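Local coordinates for MutT/nudix family protein (Shewanella oneidensis, PDB 3GZ5) that probably regulates transcription of NAD-metabolism genes in an ADP-ribose-dependent way, joining a Nudix domain thought to sense the nucleotide to a winged-helix DNA-binding domain, at residues 26-30 with 148-153. Residues are numbered along the deposited sequence; the frame is centred on the assembly and turned at random.
Sequences DAVLF and LIEQAR
The methyl carbon of A152 sits against the whole branched end of V28 and, at the same time, against the rim of the F30 ring. CB of A152 lies 3.7 Å from CB of V28, with CG1 and CG2 of the valine hardly farther off, so the methyl rests on the fork of that side chain. A small residue suits this place, because it lets helix 145-162 settle close over strand 22-33. Beta-branched V28 suits a strand and offers two methyls; holding CG1 anti to its backbone N (chi1 -170°) turns both onto the helix. CG1 reaches CG1 of I149 at 4.0 Å, the two side chains meeting at a slant, while CG2 lies 4.0 Å from the carbonyl O of L148.

F30, two residues on and facing the same way, is long and flat enough to span the gap to the helix with its edge. CB of A152 lies in the plane of the ring, 3.7 Å from CE2, and CZ comes within 3.9 Å of the backbone N of R153, which lies obliquely to the ring. That N is already bonded to O of I149, so the helix itself fulfils its needs. NH1 of R153 hydrogen-bonds to the backbone O of L186, and OD1 of D26 to OG1 of T106.

The axes of segments 26-30 and 148-153 pass 9.0 Å apart at 52°. A27 and L29 face helix 68-80 across the sheet, whereas V28 and F30 face helix 145-162: the alternating apolar strand between two helical layers that characterises the alpha/beta/alpha sandwich of the Nudix fold.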
loop_
_atom_site.group_PDB
_atom_site.type_symbol
_atom_site.label_atom_id
_atom_site.label_comp_id
_atom_site.label_asym_id
_atom_site.label_seq_id
_atom_site.Cartn_x
_atom_site.Cartn_y
_atom_site.Cartn_z
ATOM N N ASP B 26 5.309 1.083 -13.517
ATOM C CA ASP B 26 6.280 -0.029 -13.559
ATOM C C ASP B 26 5.732 -1.211 -12.775
ATOM O O ASP B 26 4.843 -1.062 -11.964
ATOM C CB ASP B 26 7.642 0.360 -12.942
ATOM C CG ASP B 26 8.451 1.305 -13.834
ATOM O OD1 ASP B 26 9.120 2.205 -13.320
ATOM O OD2 ASP B 26 8.400 1.169 -15.068
ATOM N N ALA B 27 6.314 -2.377 -13.001
ATOM C CA ALA B 27 5.927 -3.609 -12.336
ATOM C C ALA B 27 7.162 -4.440 -12.045
ATOM O O ALA B 27 8.005 -4.656 -12.933
ATOM C CB ALA B 27 4.992 -4.397 -13.204
ATOM N N VAL B 28 7.262 -4.867 -10.784
ATOM C CA VAL B 28 8.131 -5.961 -10.368
ATOM C C VAL B 28 7.317 -7.262 -10.438
ATOM O O VAL B 28 6.471 -7.541 -9.581
ATOM C CB VAL B 28 8.723 -5.733 -8.968
ATOM C CG1 VAL B 28 9.797 -6.753 -8.690
ATOM C CG2 VAL B 28 9.320 -4.310 -8.847
ATOM N N LEU B 29 7.543 -8.024 -11.502
ATOM C CA LEU B 29 6.880 -9.284 -11.705
ATOM C C LEU B 29 7.828 -10.394 -11.274
ATOM O O LEU B 29 8.925 -10.525 -11.838
ATOM C CB LEU B 29 6.518 -9.434 -13.174
ATOM C CG LEU B 29 6.088 -10.797 -13.731
ATOM C CD1 LEU B 29 4.733 -11.237 -13.194
ATOM C CD2 LEU B 29 6.063 -10.732 -15.273
ATOM N N PHE B 30 7.401 -11.177 -10.279
ATOM C CA PHE B 30 8.156 -12.324 -9.763
ATOM C C PHE B 30 7.539 -13.616 -10.223
ATOM O O PHE B 30 6.323 -13.737 -10.385
ATOM C CB PHE B 30 8.129 -12.386 -8.227
ATOM C CG PHE B 30 8.793 -11.257 -7.551
ATOM C CD1 PHE B 30 10.149 -11.279 -7.312
ATOM C CD2 PHE B 30 8.060 -10.189 -7.101
ATOM C CE1 PHE B 30 10.780 -10.227 -6.650
ATOM C CE2 PHE B 30 8.680 -9.133 -6.452
ATOM C CZ PHE B 30 10.050 -9.161 -6.226
ATOM N N LEU B 148 13.038 -0.235 -5.874
ATOM C CA LEU B 148 11.668 -0.724 -6.106
ATOM C C LEU B 148 11.564 -2.259 -5.982
ATOM O O LEU B 148 10.617 -2.770 -5.398
ATOM C CB LEU B 148 11.146 -0.247 -7.472
ATOM C CG LEU B 148 10.858 1.250 -7.679
ATOM C CD1 LEU B 148 10.493 1.522 -9.112
ATOM C CD2 LEU B 148 9.756 1.807 -6.732
ATOM N N ILE B 149 12.548 -2.980 -6.520
ATOM C CA ILE B 149 12.654 -4.451 -6.378
ATOM C C ILE B 149 12.769 -4.881 -4.913
ATOM O O ILE B 149 12.015 -5.748 -4.458
ATOM C CB ILE B 149 13.764 -5.045 -7.302
ATOM C CG1 ILE B 149 13.344 -4.855 -8.756
ATOM C CG2 ILE B 149 14.001 -6.539 -7.052
ATOM C CD1 ILE B 149 14.437 -4.991 -9.761
ATOM N N GLU B 150 13.670 -4.240 -4.171
ATOM C CA GLU B 150 13.813 -4.469 -2.729
ATOM C C GLU B 150 12.521 -4.221 -1.923
ATOM O O GLU B 150 12.194 -4.978 -1.000
ATOM C CB GLU B 150 14.926 -3.575 -2.151
ATOM C CG GLU B 150 16.324 -3.853 -2.703
ATOM C CD GLU B 150 17.401 -2.924 -2.115
ATOM O OE1 GLU B 150 17.036 -1.919 -1.448
ATOM O OE2 GLU B 150 18.611 -3.208 -2.324
ATOM N N GLN B 151 11.810 -3.144 -2.252
ATOM C CA GLN B 151 10.521 -2.874 -1.647
ATOM C C GLN B 151 9.476 -3.966 -2.005
ATOM O O GLN B 151 8.764 -4.460 -1.133
ATOM C CB GLN B 151 10.045 -1.476 -2.036
ATOM C CG GLN B 151 9.030 -0.893 -1.063
ATOM C CD GLN B 151 8.798 0.602 -1.246
ATOM O OE1 GLN B 151 9.650 1.335 -1.783
ATOM N NE2 GLN B 151 7.634 1.065 -0.789
ATOM N N ALA B 152 9.401 -4.334 -3.283
ATOM C CA ALA B 152 8.502 -5.405 -3.725
ATOM C C ALA B 152 8.814 -6.716 -3.000
ATOM O O ALA B 152 7.909 -7.393 -2.524
ATOM C CB ALA B 152 8.588 -5.589 -5.240
ATOM N N ARG B 153 10.105 -7.058 -2.936
ATOM C CA ARG B 153 10.580 -8.282 -2.289
ATOM C C ARG B 153 10.221 -8.344 -0.797
ATOM O O ARG B 153 9.889 -9.414 -0.269
ATOM C CB ARG B 153 12.094 -8.458 -2.512
ATOM C CG ARG B 153 12.738 -9.645 -1.759
ATOM C CD ARG B 153 12.225 -11.002 -2.226
ATOM N NE ARG B 153 12.890 -12.093 -1.501
ATOM C CZ ARG B 153 12.578 -12.480 -0.265
ATOM N NH1 ARG B 153 11.595 -11.878 0.416
ATOM N NH2 ARG B 153 13.243 -13.480 0.287
#